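Local coordinates for protein beta-Lactamase/D-Alanine Carboxypeptidase (Pseudomonas syringae pv. tomato, PDB 5EVI) that probably hydrolyses the amide bond of beta-lactam antibiotics to give substituted beta-amino acids, as a class C (AmpC-type) beta-lactamase linked to antibiotic resistance, at residues G31-I36 with Q56-D61; G119-Q124 with K140-E145; H151-N156 with L296-A301; N189-N194 with V228-R233. All coordinates share one frame; numbering follows the deposited sequence.

In the fold
From the N terminus, contact 1 closes first: strand 31-38 hairpins into 43-48, and the loop that follows returns in 56-61 to the start of 31-36. Contact 2 comes next in series, closing a short loop round helix 132-140. Contact 3 joins 151-156 to 296-301, a long closure that pairs edge strand 151-152 with strand 299-308, and contact 4 (189-194 with 228-233) falls wholly within that span. Nothing crosses. Two touching pairs result. Contacts 1 and 4 meet through the salt bridge of D61 with R233, contacts 2 and 3 beside N156 and I123; the centres of contacts 1 and 2 lie about 38 Å apart, on opposite sides of the chain's centre.

Contact 1 of 4, residues G31-I36 with Q56-D61; sequences GLSIAI and QPVSSD
V58 lays its two methyl groups over the backbone at the start of strand 31-36, CG2 resting 3.5 Å from G31 CA. The other branch, CG1, turns along the strand and touches the carbonyl oxygen of L32 and, at 3.7 Å, S33 CB. Its torsion explains this division: CG1 lies opposite the backbone N of V58 (chi1 173°) while CG2 stays beside that N, which spreads the two branches along the strand, CG2 toward G31 and CG1 toward S33. G31 is packed closely here, the methyl meeting its bare CA with no side chain between them.

S33 is the strand residue whose side chain touches the loop. Its OG passes S59 O at 3.8 Å and S60 CA at 4.1 Å, distances of packing; its hydrogen bonds are made with N46 and S232. The loop has its own brace in an ST turn, in which D61 N donates to S59 OG over 3.2 Å at an N-H...O angle of 157°. The contact is thus van der Waals packing across a seam where the hydroxyls of S33 and S60 both find a partner in the amide of N46.

L32 and I34 face the other way, onto helix 11-27 and strand 337-343. Strand 31-38 runs between 43-48 and 337-343 in the five-stranded antiparallel sheet, and the 56-61 loop lies against it beside the start of helix 232-243.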
loop_
_atom_site.group_PDB
_atom_site.type_symbol
_atom_site.label_atom_id
_atom_site.label_comp_id
_atom_site.label_asym_id
_atom_site.label_seq_id
_atom_site.Cartn_x
_atom_site.Cartn_y
_atom_site.Cartn_z
ATOM N N GLY A 31 15.783 -13.480 -3.350
ATOM C CA GLY A 31 14.501 -14.093 -3.652
ATOM C C GLY A 31 13.488 -13.154 -4.269
ATOM O O GLY A 31 13.427 -11.978 -3.966
ATOM N N LEU A 32 12.656 -13.699 -5.123
ATOM C CA LEU A 32 11.689 -12.911 -5.860
ATOM C C LEU A 32 10.488 -13.784 -6.142
ATOM O O LEU A 32 10.613 -14.920 -6.653
ATOM C CB LEU A 32 12.309 -12.347 -7.136
ATOM C CG LEU A 32 11.521 -11.441 -8.069
ATOM C CD1 LEU A 32 11.451 -10.017 -7.565
ATOM C CD2 LEU A 32 12.109 -11.518 -9.508
ATOM N N SER A 33 9.322 -13.256 -5.796
ATOM C CA SER A 33 8.064 -13.917 -6.120
ATOM C C SER A 33 7.175 -12.986 -6.918
ATOM O O SER A 33 6.858 -11.899 -6.428
ATOM C CB SER A 33 7.339 -14.425 -4.858
ATOM O OG SER A 33 6.178 -15.134 -5.253
ATOM N N ILE A 34 6.761 -13.436 -8.123
ATOM C CA ILE A 34 5.818 -12.706 -9.006
ATOM C C ILE A 34 4.501 -13.489 -9.177
ATOM O O ILE A 34 4.477 -14.725 -9.374
ATOM C CB ILE A 34 6.399 -12.494 -10.435
ATOM C CG1 ILE A 34 7.752 -11.808 -10.395
ATOM C CG2 ILE A 34 5.426 -11.711 -11.322
ATOM C CD1 ILE A 34 8.420 -11.750 -11.761
ATOM N N ALA A 35 3.395 -12.791 -9.124
ATOM C CA ALA A 35 2.138 -13.383 -9.517
ATOM C C ALA A 35 1.457 -12.443 -10.488
ATOM O O ALA A 35 1.462 -11.239 -10.267
ATOM C CB ALA A 35 1.282 -13.603 -8.302
ATOM N N ILE A 36 0.829 -13.004 -11.523
ATOM C CA ILE A 36 0.019 -12.242 -12.472
ATOM C C ILE A 36 -1.386 -12.820 -12.540
ATOM O O ILE A 36 -1.593 -14.019 -12.419
ATOM C CB ILE A 36 0.714 -12.252 -13.859
ATOM C CG1 ILE A 36 2.027 -11.463 -13.780
ATOM C CG2 ILE A 36 -0.174 -11.726 -14.966
ATOM C CD1 ILE A 36 3.170 -12.190 -14.439
ATOM N N GLN A 56 16.052 -22.024 1.815
ATOM C CA GLN A 56 14.675 -22.391 1.492
ATOM C C GLN A 56 14.293 -21.662 0.224
ATOM O O GLN A 56 14.558 -20.475 0.146
ATOM C CB GLN A 56 13.687 -21.998 2.589
ATOM C CG GLN A 56 12.380 -22.749 2.393
ATOM C CD GLN A 56 11.405 -22.578 3.533
ATOM O OE1 GLN A 56 11.783 -22.655 4.710
ATOM N NE2 GLN A 56 10.138 -22.391 3.199
ATOM N N PRO A 57 13.684 -22.356 -0.760
ATOM C CA PRO A 57 13.303 -21.629 -1.966
ATOM C C PRO A 57 12.095 -20.750 -1.754
ATOM O O PRO A 57 11.232 -21.026 -0.883
ATOM C CB PRO A 57 12.954 -22.747 -2.958
ATOM C CG PRO A 57 12.460 -23.849 -2.073
ATOM C CD PRO A 57 13.377 -23.801 -0.892
ATOM N N VAL A 58 12.038 -19.695 -2.560
ATOM C CA VAL A 58 10.896 -18.803 -2.563
ATOM C C VAL A 58 9.727 -19.562 -3.214
ATOM O O VAL A 58 9.912 -20.270 -4.191
ATOM C CB VAL A 58 11.171 -17.501 -3.377
ATOM C CG1 VAL A 58 9.903 -16.662 -3.517
ATOM C CG2 VAL A 58 12.282 -16.665 -2.763
ATOM N N SER A 59 8.526 -19.366 -2.694
ATOM C CA SER A 59 7.316 -19.888 -3.298
ATOM C C SER A 59 6.231 -18.839 -3.177
ATOM O O SER A 59 6.416 -17.764 -2.573
ATOM C CB SER A 59 6.883 -21.213 -2.630
ATOM O OG SER A 59 6.201 -21.012 -1.386
ATOM N N SER A 60 5.090 -19.163 -3.757
ATOM C CA SER A 60 3.949 -18.269 -3.723
ATOM C C SER A 60 3.308 -18.112 -2.320
ATOM O O SER A 60 2.417 -17.268 -2.148
ATOM C CB SER A 60 2.919 -18.729 -4.724
ATOM O OG SER A 60 3.517 -19.061 -5.956
ATOM N N ASP A 61 3.729 -18.933 -1.355
ATOM C CA ASP A 61 3.299 -18.844 0.062
ATOM C C ASP A 61 4.387 -18.270 0.996
ATOM O O ASP A 61 4.180 -18.100 2.206
ATOM C CB ASP A 61 2.855 -20.249 0.496
ATOM C CG ASP A 61 1.827 -20.823 -0.444
ATOM O OD1 ASP A 61 0.745 -20.211 -0.587
ATOM O OD2 ASP A 61 2.061 -21.889 -1.085
#

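Contact 2 of 4, residues G119-Q124 with K140-E145; sequences GGFPIQ and KAWQPE
Neither touching stretch is a regular strand, and the two backbones come together at G119 and P144, whose CA atoms lie 4.6 Å apart. One direct backbone bond joins them: E145 N donates to G119 O over 2.8 Å. Phi is positive at both glycines, and the bare CA of G119 lies 3.6 Å from W142 CZ2, at the edge of the indole and in its plane.

W142 meets the glycines with its edge and F121 with one face. Its NE1 donates to G120 O over 2.7 Å at an N-H...O angle of 160°, with the oxygen almost exactly in the indole plane. The F121 ring forms an offset stack on the five-membered ring, centroids 4.1 Å apart and planes at 8°; the opposite face has P144 N above it. F121 also packs on helices 104-107 and 132-140.

Water 1 donates to both G120 O and Q143 O, a third link between the segments, through water. G120 O therefore accepts from the indole and from the water. The in-plane N-H bond and the nearly parallel stack together restrict the indole's rotation and tilt, and its buried polar atom is satisfied by main chain.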
loop_
_atom_site.group_PDB
_atom_site.type_symbol
_atom_site.label_atom_id
_atom_site.label_comp_id
_atom_site.label_asym_id
_atom_site.label_seq_id
_atom_site.Cartn_x
_atom_site.Cartn_y
_atom_site.Cartn_z
ATOM N N GLY A 119 -1.834 18.760 5.506
ATOM C CA GLY A 119 -1.110 20.016 5.849
ATOM C C GLY A 119 0.387 20.039 6.010
ATOM O O GLY A 119 0.940 21.123 6.286
ATOM N N GLY A 120 1.046 18.891 5.824
ATOM C CA GLY A 120 2.490 18.764 5.998
ATOM C C GLY A 120 2.836 17.900 7.199
ATOM O O GLY A 120 2.471 18.234 8.350
ATOM N N PHE A 121 3.536 16.793 6.941
ATOM C CA PHE A 121 4.086 15.940 7.989
ATOM C C PHE A 121 5.457 15.481 7.542
ATOM O O PHE A 121 5.753 15.513 6.344
ATOM C CB PHE A 121 3.192 14.698 8.252
ATOM C CG PHE A 121 1.867 15.021 8.884
ATOM C CD1 PHE A 121 1.725 15.070 10.270
ATOM C CD2 PHE A 121 0.756 15.260 8.106
ATOM C CE1 PHE A 121 0.497 15.391 10.847
ATOM C CE2 PHE A 121 -0.474 15.542 8.669
ATOM C CZ PHE A 121 -0.606 15.630 10.045
ATOM N N PRO A 122 6.324 15.114 8.496
ATOM C CA PRO A 122 7.545 14.400 8.140
ATOM C C PRO A 122 7.174 12.966 7.734
ATOM O O PRO A 122 6.085 12.467 8.091
ATOM C CB PRO A 122 8.360 14.460 9.429
ATOM C CG PRO A 122 7.345 14.462 10.496
ATOM C CD PRO A 122 6.169 15.235 9.963
ATOM N N ILE A 123 8.021 12.335 6.936
ATOM C CA ILE A 123 7.685 11.004 6.443
ATOM C C ILE A 123 7.558 9.983 7.587
ATOM O O ILE A 123 6.654 9.154 7.559
ATOM C CB ILE A 123 8.629 10.534 5.318
ATOM C CG1 ILE A 123 8.016 9.329 4.573
ATOM C CG2 ILE A 123 10.041 10.295 5.835
ATOM C CD1 ILE A 123 8.525 9.168 3.150
ATOM N N GLN A 124 8.421 10.075 8.603
ATOM C CA GLN A 124 8.298 9.210 9.780
ATOM C C GLN A 124 7.735 9.938 10.982
ATOM O O GLN A 124 7.937 11.146 11.141
ATOM C CB GLN A 124 9.659 8.609 10.155
ATOM C CG GLN A 124 10.386 7.861 9.047
ATOM C CD GLN A 124 9.581 6.697 8.463
ATOM O OE1 GLN A 124 9.674 6.411 7.270
ATOM N NE2 GLN A 124 8.798 6.015 9.299
ATOM N N LYS A 140 -1.843 16.800 18.703
ATOM C CA LYS A 140 -2.437 17.978 19.347
ATOM C C LYS A 140 -1.617 19.224 19.036
ATOM O O LYS A 140 -2.179 20.269 18.718
ATOM C CB LYS A 140 -2.537 17.784 20.856
ATOM C CG LYS A 140 -3.618 16.818 21.313
ATOM C CD LYS A 140 -3.650 16.810 22.837
ATOM C CE LYS A 140 -4.448 15.660 23.403
ATOM N NZ LYS A 140 -4.305 15.707 24.883
ATOM N N ALA A 141 -0.288 19.093 19.113
ATOM C CA ALA A 141 0.632 20.198 18.903
ATOM C C ALA A 141 0.971 20.465 17.427
ATOM O O ALA A 141 1.782 21.341 17.142
ATOM C CB ALA A 141 1.915 19.957 19.682
ATOM N N TRP A 142 0.378 19.715 16.497
ATOM C CA TRP A 142 0.682 19.914 15.075
ATOM C C TRP A 142 0.093 21.202 14.529
ATOM O O TRP A 142 -1.031 21.542 14.829
ATOM C CB TRP A 142 0.147 18.729 14.277
ATOM C CG TRP A 142 0.297 18.798 12.778
ATOM C CD1 TRP A 142 1.377 18.421 12.051
ATOM C CD2 TRP A 142 -0.695 19.208 11.836
ATOM N NE1 TRP A 142 1.134 18.577 10.720
ATOM C CE2 TRP A 142 -0.137 19.042 10.549
ATOM C CE3 TRP A 142 -2.012 19.687 11.952
ATOM C CZ2 TRP A 142 -0.828 19.366 9.381
ATOM C CZ3 TRP A 142 -2.702 19.990 10.800
ATOM C CH2 TRP A 142 -2.111 19.815 9.516
ATOM N N GLN A 143 0.873 21.906 13.717
ATOM C CA GLN A 143 0.421 23.070 12.983
ATOM C C GLN A 143 0.677 22.852 11.485
ATOM O O GLN A 143 1.762 22.385 11.111
ATOM C CB GLN A 143 1.183 24.295 13.461
ATOM C CG GLN A 143 0.764 24.757 14.839
ATOM C CD GLN A 143 1.314 26.122 15.173
ATOM O OE1 GLN A 143 0.610 27.135 15.061
ATOM N NE2 GLN A 143 2.590 26.163 15.557
ATOM N N PRO A 144 -0.297 23.214 10.623
ATOM C CA PRO A 144 -0.060 23.017 9.186
ATOM C C PRO A 144 0.986 23.966 8.616
ATOM O O PRO A 144 1.182 25.060 9.138
ATOM C CB PRO A 144 -1.434 23.289 8.560
ATOM C CG PRO A 144 -2.171 24.136 9.521
ATOM C CD PRO A 144 -1.575 23.913 10.886
ATOM N N GLU A 145 1.664 23.540 7.558
ATOM C CA GLU A 145 2.428 24.459 6.720
ATOM C C GLU A 145 1.661 24.920 5.481
ATOM O O GLU A 145 2.059 25.908 4.854
ATOM C CB GLU A 145 3.729 23.831 6.288
ATOM C CG GLU A 145 4.594 23.373 7.447
ATOM C CD GLU A 145 6.039 23.190 7.043
ATOM O OE1 GLU A 145 6.353 23.273 5.827
ATOM O OE2 GLU A 145 6.865 22.950 7.952
HETATM O O HOH W 1 3.152 20.664 9.480
#

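Contact 3 of 4, residues H151-N156 with L296-A301; sequences HRTYAN and LNTQKA
T153 and T298 adopt matching first torsions (chi1 -51° and -69°), each placing OG1 beside its own backbone N, and this brings the two hydroxyls to 2.5 Å between T153 OG1 and T298 OG1. It is a short hydrogen bond in which either oxygen could be donor; T153 OG1 is also bonded to Y146 OH. The T298 methyl, CG2, is anti to the backbone N and in that place meets H151 CB at 3.8 Å, the two side chains crossing at about a right angle.

The backbones run antiparallel. R152 and Q299 form a hydrogen-bonded pair, R152 N to Q299 O at 2.7 Å and Q299 N to R152 O at 2.9 Å, both nearly straight. H151 with K300 is the neighbouring non-hydrogen-bonded pair, and A301 CB packs 4.1 Å from R152 CB. R152 bends at chi2 and carries its guanidinium to Q271 and E276.

Beyond the strands, Y154 and L296 lie side by side, L296 CD1 touching Y154 CD2 at 3.8 Å. Two waters take over from direct pairing: water 2 accepts from Y154 N and can donate to N297 O, while water 3 donates to Y154 O and L296 O.

Y154 OH is bonded to K71 and S68, and N156 OD1 to K71, a pattern consistent with the SxxK and YxN active-site motifs of serine beta-lactamases. A sulfate, probably from the crystallisation liquor, lies about 3 Å from the Y154 side chain. With L296 CD1 packed along its CB-CD2 side and waters bridging its N and O to 296-297, Y154 would be limited in its movement where its OH meets S68 and K71.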
loop_
_atom_site.group_PDB
_atom_site.type_symbol
_atom_site.label_atom_id
_atom_site.label_comp_id
_atom_site.label_asym_id
_atom_site.label_seq_id
_atom_site.Cartn_x
_atom_site.Cartn_y
_atom_site.Cartn_z
ATOM N N HIS A 151 -1.348 20.887 -1.229
ATOM C CA HIS A 151 -0.079 20.262 -1.480
ATOM C C HIS A 151 -0.204 18.828 -0.994
ATOM O O HIS A 151 -1.065 18.511 -0.170
ATOM C CB HIS A 151 1.080 20.939 -0.721
ATOM C CG HIS A 151 1.452 22.301 -1.218
ATOM N ND1 HIS A 151 0.728 23.424 -0.898
ATOM C CD2 HIS A 151 2.472 22.718 -2.004
ATOM C CE1 HIS A 151 1.293 24.480 -1.453
ATOM N NE2 HIS A 151 2.337 24.071 -2.149
ATOM N N ARG A 152 0.706 18.001 -1.466
ATOM C CA ARG A 152 0.725 16.584 -1.115
ATOM C C ARG A 152 2.097 16.213 -0.527
ATOM O O ARG A 152 3.124 16.448 -1.150
ATOM C CB ARG A 152 0.373 15.777 -2.342
ATOM C CG ARG A 152 0.173 14.286 -2.095
ATOM C CD ARG A 152 1.381 13.535 -2.541
ATOM N NE ARG A 152 1.191 12.089 -2.694
ATOM C CZ ARG A 152 2.201 11.269 -2.948
ATOM N NH1 ARG A 152 3.432 11.749 -3.068
ATOM N NH2 ARG A 152 1.979 9.975 -3.093
ATOM N N THR A 153 2.085 15.607 0.662
ATOM C CA THR A 153 3.315 15.271 1.407
ATOM C C THR A 153 3.199 13.852 1.928
ATOM O O THR A 153 2.491 13.576 2.921
ATOM C CB THR A 153 3.596 16.211 2.593
ATOM O OG1 THR A 153 3.547 17.579 2.163
ATOM C CG2 THR A 153 4.957 15.903 3.211
ATOM N N TYR A 154 3.911 12.941 1.282
ATOM C CA TYR A 154 3.819 11.517 1.640
ATOM C C TYR A 154 4.313 11.238 3.046
ATOM O O TYR A 154 5.438 11.595 3.397
ATOM C CB TYR A 154 4.624 10.672 0.668
ATOM C CG TYR A 154 4.391 9.193 0.807
ATOM C CD1 TYR A 154 3.301 8.581 0.189
ATOM C CD2 TYR A 154 5.300 8.396 1.474
ATOM C CE1 TYR A 154 3.126 7.211 0.256
ATOM C CE2 TYR A 154 5.109 7.046 1.600
ATOM C CZ TYR A 154 4.031 6.456 0.974
ATOM O OH TYR A 154 3.879 5.105 1.096
ATOM N N ALA A 155 3.507 10.535 3.845
ATOM C CA ALA A 155 3.833 10.503 5.272
ATOM C C ALA A 155 3.132 9.416 6.072
ATOM O O ALA A 155 1.925 9.250 5.988
ATOM C CB ALA A 155 3.626 11.886 5.908
ATOM N N ASN A 156 3.918 8.675 6.845
ATOM C CA ASN A 156 3.369 7.630 7.701
ATOM C C ASN A 156 2.476 8.180 8.873
ATOM O O ASN A 156 1.481 7.527 9.216
ATOM C CB ASN A 156 4.495 6.683 8.195
ATOM C CG ASN A 156 5.085 5.805 7.089
ATOM O OD1 ASN A 156 4.475 5.584 6.058
ATOM N ND2 ASN A 156 6.244 5.227 7.346
ATOM N N LEU A 296 8.387 11.867 -2.795
ATOM C CA LEU A 296 8.174 11.954 -1.339
ATOM C C LEU A 296 8.222 13.384 -0.835
ATOM O O LEU A 296 7.574 13.715 0.160
ATOM C CB LEU A 296 9.151 11.086 -0.580
ATOM C CG LEU A 296 8.938 9.548 -0.597
ATOM C CD1 LEU A 296 7.769 8.992 -1.387
ATOM C CD2 LEU A 296 10.214 8.888 -1.079
ATOM N N ASN A 297 8.951 14.241 -1.531
ATOM C CA ASN A 297 8.924 15.665 -1.195
ATOM C C ASN A 297 7.561 16.294 -1.440
ATOM O O ASN A 297 6.775 15.773 -2.220
ATOM C CB ASN A 297 10.001 16.400 -1.957
ATOM C CG ASN A 297 11.374 15.850 -1.631
ATOM O OD1 ASN A 297 12.192 15.661 -2.509
ATOM N ND2 ASN A 297 11.588 15.512 -0.371
ATOM N N THR A 298 7.287 17.369 -0.713
ATOM C CA THR A 298 6.012 18.065 -0.794
ATOM C C THR A 298 5.825 18.583 -2.220
ATOM O O THR A 298 6.719 19.273 -2.759
ATOM C CB THR A 298 5.905 19.160 0.277
ATOM O OG1 THR A 298 5.805 18.517 1.557
ATOM C CG2 THR A 298 4.715 20.019 0.086
ATOM N N GLN A 299 4.681 18.217 -2.825
ATOM C CA GLN A 299 4.334 18.586 -4.211
ATOM C C GLN A 299 3.052 19.419 -4.221
ATOM O O GLN A 299 2.154 19.224 -3.394
ATOM C CB GLN A 299 4.122 17.356 -5.104
ATOM C CG GLN A 299 5.319 16.945 -5.957
ATOM C CD GLN A 299 6.306 16.148 -5.167
ATOM O OE1 GLN A 299 7.480 16.465 -5.089
ATOM N NE2 GLN A 299 5.808 15.067 -4.555
ATOM N N LYS A 300 2.958 20.332 -5.180
ATOM C CA LYS A 300 1.703 21.018 -5.418
ATOM C C LYS A 300 0.621 20.002 -5.836
ATOM O O LYS A 300 0.891 19.115 -6.613
ATOM C CB LYS A 300 1.896 22.091 -6.497
ATOM C CG LYS A 300 0.673 22.953 -6.747
ATOM C CD LYS A 300 1.032 24.404 -7.084
ATOM C CE LYS A 300 1.815 24.512 -8.394
ATOM N NZ LYS A 300 2.018 25.951 -8.738
ATOM N N ALA A 301 -0.600 20.174 -5.330
ATOM C CA ALA A 301 -1.716 19.291 -5.643
ATOM C C ALA A 301 -2.955 20.111 -5.994
ATOM O O ALA A 301 -3.211 21.132 -5.390
ATOM C CB ALA A 301 -2.034 18.396 -4.456
HETATM O O HOH W 2 4.697 13.821 -1.326
HETATM O O HOH W 3 7.541 13.048 2.557
#

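Contact 4 of 4, residues N189-N194 with V228-R233; sequences NSTYVN and VKSSSR
K229, V193 and V228 bury the most surface here, and they meet at one end of a short antiparallel pairing. K229 bends at chi2 (97°), which lays the extended end of its chain beside the Y192-V193 backbone, CD passing 3.4 Å from V193 O. NZ then donates to that oxygen over 2.6 Å, within the carbonyl plane; a second bond runs from NZ to G227 O, so two main-chain carbonyls hold the ammonium group.

V228 splits its contacts between branches. CG1 meets T191 CG2 at 3.6 Å, while CG2 meets V193 CG2 at 4.0 Å, the two valines crossing at about a right angle. Helix 174-186 approaches this apolar patch through M178 and F183.

Next to the lysine, Y192 and K229 form a hydrogen-bonded antiparallel pair. K229 N to Y192 O measures 2.7 Å with an N-H...O angle of 174°, and Y192 N to K229 O 2.9 Å. T191 OG1 and S230 OG lie 2.7 Å apart; T191 OG1 also bonds D234.

S231 is the N-cap of helix 232-243, its OG accepting from D234 N. The arrangement is a small three-stranded antiparallel sheet, 229-230 between 64-65 and the weakly bonded 191-192, whose central strand runs directly into a capped helix.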
loop_
_atom_site.group_PDB
_atom_site.type_symbol
_atom_site.label_atom_id
_atom_site.label_comp_id
_atom_site.label_asym_id
_atom_site.label_seq_id
_atom_site.Cartn_x
_atom_site.Cartn_y
_atom_site.Cartn_z
ATOM N N ASN A 189 -5.893 -15.584 3.877
ATOM C CA ASN A 189 -5.594 -16.542 4.943
ATOM C C ASN A 189 -4.116 -16.606 5.360
ATOM O O ASN A 189 -3.793 -17.311 6.329
ATOM C CB ASN A 189 -6.056 -17.964 4.548
ATOM C CG ASN A 189 -7.486 -18.007 4.024
ATOM O OD1 ASN A 189 -7.721 -18.368 2.870
ATOM N ND2 ASN A 189 -8.447 -17.601 4.856
ATOM N N SER A 190 -3.232 -15.896 4.650
ATOM C CA SER A 190 -1.781 -15.859 4.948
ATOM C C SER A 190 -1.267 -14.418 4.855
ATOM O O SER A 190 -0.237 -14.152 4.232
ATOM C CB SER A 190 -1.008 -16.743 3.958
ATOM O OG SER A 190 0.396 -16.706 4.214
ATOM N N THR A 191 -2.023 -13.486 5.441
ATOM C CA THR A 191 -1.684 -12.062 5.430
ATOM C C THR A 191 -1.790 -11.596 6.888
ATOM O O THR A 191 -2.768 -11.920 7.560
ATOM C CB THR A 191 -2.634 -11.295 4.501
ATOM O OG1 THR A 191 -2.474 -11.778 3.166
ATOM C CG2 THR A 191 -2.370 -9.775 4.514
ATOM N N TYR A 192 -0.774 -10.871 7.370
ATOM C CA TYR A 192 -0.550 -10.655 8.811
ATOM C C TYR A 192 0.043 -9.289 9.093
ATOM O O TYR A 192 0.887 -8.825 8.345
ATOM C CB TYR A 192 0.470 -11.673 9.326
ATOM C CG TYR A 192 0.040 -13.080 9.125
ATOM C CD1 TYR A 192 -1.065 -13.573 9.817
ATOM C CD2 TYR A 192 0.689 -13.918 8.218
ATOM C CE1 TYR A 192 -1.506 -14.853 9.648
ATOM C CE2 TYR A 192 0.251 -15.230 8.033
ATOM C CZ TYR A 192 -0.849 -15.683 8.762
ATOM O OH TYR A 192 -1.323 -16.951 8.595
ATOM N N VAL A 193 -0.374 -8.659 10.183
ATOM C CA VAL A 193 0.482 -7.667 10.826
ATOM C C VAL A 193 1.449 -8.456 11.731
ATOM O O VAL A 193 2.679 -8.324 11.591
ATOM C CB VAL A 193 -0.325 -6.553 11.533
ATOM C CG1 VAL A 193 0.566 -5.693 12.445
ATOM C CG2 VAL A 193 -0.976 -5.664 10.483
ATOM N N ASN A 194 0.891 -9.299 12.607
ATOM C CA ASN A 194 1.655 -10.173 13.518
ATOM C C ASN A 194 1.669 -11.625 13.061
ATOM O O ASN A 194 0.639 -12.319 13.084
ATOM C CB ASN A 194 1.077 -10.098 14.930
ATOM C CG ASN A 194 1.250 -8.736 15.557
ATOM O OD1 ASN A 194 2.349 -8.367 15.969
ATOM N ND2 ASN A 194 0.166 -7.971 15.631
ATOM N N VAL A 228 2.421 -4.809 7.253
ATOM C CA VAL A 228 1.759 -6.045 6.801
ATOM C C VAL A 228 2.759 -6.939 6.094
ATOM O O VAL A 228 3.628 -6.466 5.365
ATOM C CB VAL A 228 0.529 -5.801 5.914
ATOM C CG1 VAL A 228 -0.172 -7.124 5.546
ATOM C CG2 VAL A 228 -0.442 -4.903 6.638
ATOM N N LYS A 229 2.654 -8.234 6.379
ATOM C CA LYS A 229 3.443 -9.256 5.740
ATOM C C LYS A 229 2.456 -10.162 4.998
ATOM O O LYS A 229 1.388 -10.513 5.530
ATOM C CB LYS A 229 4.255 -10.049 6.780
ATOM C CG LYS A 229 5.284 -9.233 7.603
ATOM C CD LYS A 229 4.756 -8.796 8.972
ATOM C CE LYS A 229 5.623 -7.755 9.638
ATOM N NZ LYS A 229 4.955 -7.236 10.844
ATOM N N SER A 230 2.806 -10.520 3.764
ATOM C CA SER A 230 1.955 -11.330 2.949
ATOM C C SER A 230 2.715 -12.142 1.907
ATOM O O SER A 230 3.880 -11.874 1.593
ATOM C CB SER A 230 0.936 -10.451 2.229
ATOM O OG SER A 230 -0.185 -11.236 1.866
ATOM N N SER A 231 2.008 -13.129 1.378
ATOM C CA SER A 231 2.491 -13.959 0.272
ATOM C C SER A 231 2.032 -13.361 -1.054
ATOM O O SER A 231 1.048 -12.592 -1.095
ATOM C CB SER A 231 1.984 -15.395 0.456
ATOM O OG SER A 231 0.594 -15.508 0.164
ATOM N N SER A 232 2.711 -13.708 -2.137
ATOM C CA SER A 232 2.249 -13.358 -3.475
ATOM C C SER A 232 0.878 -14.021 -3.793
ATOM O O SER A 232 0.035 -13.408 -4.476
ATOM C CB SER A 232 3.296 -13.714 -4.536
ATOM O OG SER A 232 3.316 -15.098 -4.795
ATOM N N ARG A 233 0.617 -15.224 -3.277
ATOM C CA ARG A 233 -0.702 -15.870 -3.491
ATOM C C ARG A 233 -1.873 -15.057 -2.870
ATOM O O ARG A 233 -2.939 -14.877 -3.504
ATOM C CB ARG A 233 -0.702 -17.342 -3.011
ATOM C CG ARG A 233 -1.878 -18.152 -3.518
ATOM C CD ARG A 233 -1.952 -19.508 -2.849
ATOM N NE ARG A 233 -0.719 -20.307 -2.966
ATOM C CZ ARG A 233 -0.365 -21.049 -4.016
ATOM N NH1 ARG A 233 -1.066 -21.054 -5.158
ATOM N NH2 ARG A 233 0.749 -21.749 -3.943
#